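Envelope glycoprotein (Bourbon virus, PDB 5ZKX) probably mediates entry of the virus by fusing viral and host membranes, as related gp64-family envelope glycoproteins do, and is captured here in its postfusion form. Local coordinates at residues A100-S105 / F132-C137; A120-K125 / S140-V145. All coordinates share one frame; numbering follows the deposited sequence.

Interaction 1: A100-S105 / F132-C137; sequences AWSGDS and FAHHTC
The imidazole of His-134 receives an aliphatic carbon over its face: Ser-102 CB stands 3.6 Å from the ring centroid and 19° off the ring normal, a CH-pi contact. Trp-101 CZ3 lies 3.4 Å from His-134 CD2, and the two rings meet rim to rim, neither over the face of the other, with planes 34° apart. Trp-101 CG sits between its backbone N and carbonyl carbon (chi1 53°), which carries the indole out beside the histidine.

The two backbone hydrogen bonds between the segments join Ala-100 and Cys-137, an antiparallel hydrogen-bonded pair, with Ala-100 N to Cys-137 O at 3.2 Å and Cys-137 N to Ala-100 O at 2.6 Å. Beyond it the chain turns back, and Ser-105 OG donates to Ser-102 O at 2.8 Å from above the carbonyl plane while lying 3.4 Å from His-135 CB. The turn thus rests against the strand.

Cys-137 is disulfide-bonded to Cys-108, and His-131 stacks on Trp-101. The short strand 100-101 flanks the beginning of strand 134-148, which also pairs with strand 44-58 through Thr-136 and Cys-56; Ala-133 and His-134 both face Asn-58 of that strand in a G1 beta bulge.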
loop_
_atom_site.group_PDB
_atom_site.type_symbol
_atom_site.label_atom_id
_atom_site.label_comp_id
_atom_site.label_asym_id
_atom_site.label_seq_id
_atom_site.Cartn_x
_atom_site.Cartn_y
_atom_site.Cartn_z
ATOM N N ALA A 100 46.361 -25.844 -10.682
ATOM C CA ALA A 100 46.843 -27.187 -10.386
ATOM C C ALA A 100 46.928 -27.952 -11.700
ATOM O O ALA A 100 45.901 -28.275 -12.306
ATOM C CB ALA A 100 45.925 -27.894 -9.395
ATOM N N TRP A 101 48.148 -28.245 -12.143
ATOM C CA TRP A 101 48.326 -28.931 -13.408
ATOM C C TRP A 101 48.970 -30.300 -13.170
ATOM O O TRP A 101 49.060 -30.767 -12.026
ATOM C CB TRP A 101 49.082 -28.052 -14.415
ATOM C CG TRP A 101 50.386 -27.466 -13.988
ATOM C CD1 TRP A 101 50.583 -26.444 -13.104
ATOM C CD2 TRP A 101 51.681 -27.828 -14.477
ATOM N NE1 TRP A 101 51.926 -26.164 -12.996
ATOM C CE2 TRP A 101 52.620 -27.001 -13.831
ATOM C CE3 TRP A 101 52.138 -28.783 -15.392
ATOM C CZ2 TRP A 101 53.989 -27.101 -14.068
ATOM C CZ3 TRP A 101 53.494 -28.879 -15.626
ATOM C CH2 TRP A 101 54.404 -28.044 -14.968
ATOM N N SER A 102 49.459 -30.916 -14.247
ATOM C CA SER A 102 49.282 -32.334 -14.556
ATOM C C SER A 102 49.110 -33.251 -13.354
ATOM O O SER A 102 48.099 -33.955 -13.261
ATOM C CB SER A 102 50.482 -32.826 -15.363
ATOM O OG SER A 102 51.692 -32.648 -14.640
ATOM N N GLY A 103 50.062 -33.247 -12.425
ATOM C CA GLY A 103 49.932 -34.112 -11.264
ATOM C C GLY A 103 48.833 -33.645 -10.325
ATOM O O GLY A 103 47.931 -34.408 -9.968
ATOM N N ASP A 104 48.897 -32.383 -9.907
ATOM C CA ASP A 104 47.892 -31.851 -8.998
ATOM C C ASP A 104 46.545 -31.634 -9.670
ATOM O O ASP A 104 45.568 -31.382 -8.967
ATOM C CB ASP A 104 48.396 -30.546 -8.389
ATOM C CG ASP A 104 49.824 -30.656 -7.893
ATOM O OD1 ASP A 104 50.629 -29.751 -8.203
ATOM O OD2 ASP A 104 50.141 -31.647 -7.201
ATOM N N SER A 105 46.463 -31.722 -11.002
ATOM C CA SER A 105 45.179 -31.567 -11.676
ATOM C C SER A 105 44.214 -32.693 -11.343
ATOM O O SER A 105 43.012 -32.557 -11.597
ATOM C CB SER A 105 45.373 -31.492 -13.190
ATOM O OG SER A 105 45.644 -32.774 -13.725
ATOM N N PHE A 132 51.203 -27.303 -21.698
ATOM C CA PHE A 132 51.106 -28.155 -22.873
ATOM C C PHE A 132 51.330 -29.620 -22.515
ATOM O O PHE A 132 52.152 -29.948 -21.655
ATOM C CB PHE A 132 52.110 -27.720 -23.935
ATOM C CG PHE A 132 51.951 -28.443 -25.234
ATOM C CD1 PHE A 132 50.940 -28.096 -26.111
ATOM C CD2 PHE A 132 52.794 -29.487 -25.568
ATOM C CE1 PHE A 132 50.782 -28.765 -27.305
ATOM C CE2 PHE A 132 52.643 -30.160 -26.761
ATOM C CZ PHE A 132 51.632 -29.799 -27.631
ATOM N N ALA A 133 50.590 -30.497 -23.196
ATOM C CA ALA A 133 50.592 -31.940 -22.959
ATOM C C ALA A 133 50.135 -32.294 -21.551
ATOM O O ALA A 133 50.406 -33.397 -21.067
ATOM C CB ALA A 133 51.969 -32.555 -23.236
ATOM N N HIS A 134 49.419 -31.386 -20.889
ATOM C CA HIS A 134 49.057 -31.564 -19.492
ATOM C C HIS A 134 47.641 -31.066 -19.246
ATOM O O HIS A 134 47.100 -30.256 -20.003
ATOM C CB HIS A 134 50.032 -30.824 -18.574
ATOM C CG HIS A 134 51.353 -31.508 -18.426
ATOM N ND1 HIS A 134 51.525 -32.851 -18.684
ATOM C CD2 HIS A 134 52.564 -31.037 -18.051
ATOM C CE1 HIS A 134 52.786 -33.178 -18.469
ATOM N NE2 HIS A 134 53.438 -32.096 -18.085
ATOM N N HIS A 135 47.052 -31.564 -18.160
ATOM C CA HIS A 135 45.764 -31.098 -17.672
ATOM C C HIS A 135 45.957 -29.964 -16.675
ATOM O O HIS A 135 46.995 -29.861 -16.019
ATOM C CB HIS A 135 44.987 -32.231 -17.003
ATOM C CG HIS A 135 44.461 -33.254 -17.958
ATOM N ND1 HIS A 135 43.256 -33.114 -18.611
ATOM C CD2 HIS A 135 44.975 -34.439 -18.366
ATOM C CE1 HIS A 135 43.051 -34.167 -19.383
ATOM N NE2 HIS A 135 44.080 -34.985 -19.252
ATOM N N THR A 136 44.940 -29.112 -16.559
ATOM C CA THR A 136 44.933 -28.025 -15.590
ATOM C C THR A 136 43.610 -28.040 -14.838
ATOM O O THR A 136 42.559 -28.327 -15.420
ATOM C CB THR A 136 45.141 -26.657 -16.259
ATOM O OG1 THR A 136 46.283 -26.718 -17.123
ATOM C CG2 THR A 136 45.374 -25.574 -15.209
ATOM N N CYS A 137 43.665 -27.741 -13.544
ATOM C CA CYS A 137 42.477 -27.764 -12.703
ATOM C C CYS A 137 42.310 -26.427 -12.003
ATOM O O CYS A 137 43.273 -25.874 -11.461
ATOM C CB CYS A 137 42.539 -28.893 -11.668
ATOM S SG CYS A 137 41.082 -28.983 -10.580
#

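Interaction 2: A120-K125 / S140-V145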
loop_
_atom_site.group_PDB
_atom_site.type_symbol
_atom_site.label_atom_id
_atom_site.label_comp_id
_atom_site.label_asym_id
_atom_site.label_seq_id
_atom_site.Cartn_x
_atom_site.Cartn_y
_atom_site.Cartn_z
ATOM N N ALA A 120 31.342 -16.400 5.036
ATOM C CA ALA A 120 30.714 -16.191 3.740
ATOM C C ALA A 120 31.791 -16.339 2.678
ATOM O O ALA A 120 32.937 -15.939 2.894
ATOM C CB ALA A 120 30.041 -14.820 3.645
ATOM N N LYS A 121 31.423 -16.919 1.537
ATOM C CA LYS A 121 32.408 -17.277 0.519
ATOM C C LYS A 121 31.757 -17.232 -0.853
ATOM O O LYS A 121 30.779 -17.941 -1.096
ATOM C CB LYS A 121 32.981 -18.670 0.793
ATOM C CG LYS A 121 33.902 -19.201 -0.293
ATOM C CD LYS A 121 35.187 -18.396 -0.370
ATOM C CE LYS A 121 36.111 -18.950 -1.437
ATOM N NZ LYS A 121 35.468 -18.933 -2.780
ATOM N N GLU A 122 32.300 -16.405 -1.742
ATOM C CA GLU A 122 31.875 -16.347 -3.131
ATOM C C GLU A 122 32.952 -16.967 -4.012
ATOM O O GLU A 122 34.147 -16.809 -3.749
ATOM C CB GLU A 122 31.604 -14.905 -3.572
ATOM C CG GLU A 122 30.891 -14.799 -4.909
ATOM C CD GLU A 122 29.635 -15.647 -4.959
ATOM O OE1 GLU A 122 28.706 -15.386 -4.165
ATOM O OE2 GLU A 122 29.578 -16.583 -5.781
ATOM N N LEU A 123 32.525 -17.675 -5.054
ATOM C CA LEU A 123 33.480 -18.346 -5.919
ATOM C C LEU A 123 34.053 -17.372 -6.941
ATOM O O LEU A 123 33.481 -16.317 -7.227
ATOM C CB LEU A 123 32.834 -19.543 -6.624
ATOM C CG LEU A 123 31.731 -19.341 -7.667
ATOM C CD1 LEU A 123 32.300 -19.120 -9.058
ATOM C CD2 LEU A 123 30.817 -20.548 -7.675
ATOM N N GLU A 124 35.208 -17.739 -7.491
ATOM C CA GLU A 124 35.822 -17.010 -8.590
ATOM C C GLU A 124 35.797 -17.882 -9.836
ATOM O O GLU A 124 36.172 -19.058 -9.787
ATOM C CB GLU A 124 37.256 -16.596 -8.261
ATOM C CG GLU A 124 37.891 -15.728 -9.341
ATOM C CD GLU A 124 39.232 -15.163 -8.926
ATOM O OE1 GLU A 124 39.449 -13.945 -9.105
ATOM O OE2 GLU A 124 40.072 -15.934 -8.421
ATOM N N LYS A 125 35.346 -17.303 -10.949
ATOM C CA LYS A 125 35.213 -18.027 -12.211
ATOM C C LYS A 125 36.524 -17.910 -12.982
ATOM O O LYS A 125 36.674 -17.107 -13.904
ATOM C CB LYS A 125 34.034 -17.482 -13.006
ATOM C CG LYS A 125 33.744 -18.213 -14.301
ATOM C CD LYS A 125 32.925 -17.339 -15.225
ATOM C CE LYS A 125 32.548 -18.073 -16.494
ATOM N NZ LYS A 125 31.790 -17.185 -17.420
ATOM N N SER A 140 36.695 -23.417 -7.449
ATOM C CA SER A 140 36.313 -22.320 -6.570
ATOM C C SER A 140 34.942 -22.598 -5.971
ATOM O O SER A 140 34.029 -23.036 -6.675
ATOM C CB SER A 140 36.292 -20.991 -7.324
ATOM O OG SER A 140 36.377 -19.893 -6.433
ATOM N N TRP A 141 34.796 -22.330 -4.676
ATOM C CA TRP A 141 33.596 -22.687 -3.931
ATOM C C TRP A 141 32.829 -21.447 -3.491
ATOM O O TRP A 141 33.395 -20.361 -3.333
ATOM C CB TRP A 141 33.942 -23.526 -2.696
ATOM C CG TRP A 141 34.413 -24.902 -3.019
ATOM C CD1 TRP A 141 35.669 -25.269 -3.406
ATOM C CD2 TRP A 141 33.636 -26.105 -2.986
ATOM N NE1 TRP A 141 35.721 -26.625 -3.618
ATOM C CE2 TRP A 141 34.486 -27.162 -3.366
ATOM C CE3 TRP A 141 32.303 -26.390 -2.672
ATOM C CZ2 TRP A 141 34.047 -28.481 -3.440
ATOM C CZ3 TRP A 141 31.869 -27.702 -2.746
ATOM C CH2 TRP A 141 32.738 -28.730 -3.127
ATOM N N ARG A 142 31.525 -21.628 -3.296
ATOM C CA ARG A 142 30.658 -20.609 -2.727
ATOM C C ARG A 142 29.752 -21.269 -1.698
ATOM O O ARG A 142 29.387 -22.439 -1.833
ATOM C CB ARG A 142 29.819 -19.898 -3.801
ATOM C CG ARG A 142 28.617 -20.699 -4.296
ATOM C CD ARG A 142 27.974 -20.056 -5.516
ATOM N NE ARG A 142 27.689 -18.637 -5.313
ATOM C CZ ARG A 142 26.472 -18.142 -5.113
ATOM N NH1 ARG A 142 25.420 -18.948 -5.090
ATOM N NH2 ARG A 142 26.307 -16.840 -4.938
ATOM N N CYS A 143 29.409 -20.518 -0.653
ATOM C CA CYS A 143 28.506 -21.033 0.366
ATOM C C CYS A 143 27.962 -19.878 1.191
ATOM O O CYS A 143 28.569 -18.808 1.286
ATOM C CB CYS A 143 29.196 -22.058 1.273
ATOM S SG CYS A 143 30.492 -21.388 2.333
ATOM N N GLY A 144 26.806 -20.118 1.796
ATOM C CA GLY A 144 26.191 -19.141 2.672
ATOM C C GLY A 144 25.146 -19.805 3.532
ATOM O O GLY A 144 24.663 -20.900 3.223
ATOM N N VAL A 145 24.799 -19.130 4.628
ATOM C CA VAL A 145 23.824 -19.642 5.583
ATOM C C VAL A 145 23.156 -18.459 6.271
ATOM O O VAL A 145 23.735 -17.373 6.380
ATOM C CB VAL A 145 24.482 -20.598 6.608
ATOM C CG1 VAL A 145 25.312 -19.820 7.622
ATOM C CG2 VAL A 145 23.434 -21.464 7.301
#
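Charge pairing joins Glu-122 to Arg-142, whose side chains run side by side and point the same way. The guanidinium grips the carboxylate side-on: Arg-142 NE meets Glu-122 OE2 at 2.8 Å (162° at the hydrogen), and Arg-142 NH2 meets Glu-122 OE1 at 2.9 Å. Both oxygens are approached on their syn sides, although the two planes are turned 38° apart. Arg-142 also has Glu-187 as a salt-bridge partner at NH1 and Ser-430 O as an acceptor for NH2, so several bonds fix its rotation.

Among the other polar side-chain bonds, the Lys-121 chain, bent at its second and fourth torsions, curls back so that NZ donates to Trp-141 O at 2.6 Å, in the carbonyl plane, and to Glu-122 O at 2.7 Å from above that carbonyl's plane. Glu-124 N points almost straight at Ser-140 OG (2.7 Å, 176°), a hydroxyl that also bonds Glu-96.

The apolar contact is made by Leu-123, whose CD2 lies 3.6 Å from Arg-142 CD, packing on the aliphatic part of the arginine.

Backbone bonding amounts to one antiparallel hydrogen-bonded bridge, Lys-121 with Cys-143. Cys-143 N to Lys-121 O is 3.0 Å; the return bond from Lys-121 N is weak.

Helix 422-437 covers Glu-122 and Arg-142, while a disulfide ties Cys-143 to Cys-91. With its single bridge, side-chain hydrogen bonds and a salt bridge, this is an extended segment laid along a strand of an antiparallel sheet, in a protein whose gp64-family membership is consistent with a class III fusion protein.

Strand 134-148 is common to both contacts: interaction 1 uses its beginning and interaction 2 a later part, and their centres lie about 23 Å apart. Their segments alternate along the chain, since 120-125 falls between 100-105 and 132-137. The two sets of residues do not otherwise touch, so the strand and the covalent chain relate them. Each contact includes a cysteine of this strand that is disulfide-bonded to an earlier part of the chain. Interaction 1 lies farther out, about 57 Å from the chain's centre to its own centre, against about 35 Å for interaction 2. Together they show successive parts of one strand bordered by a short strand and by an extended loop.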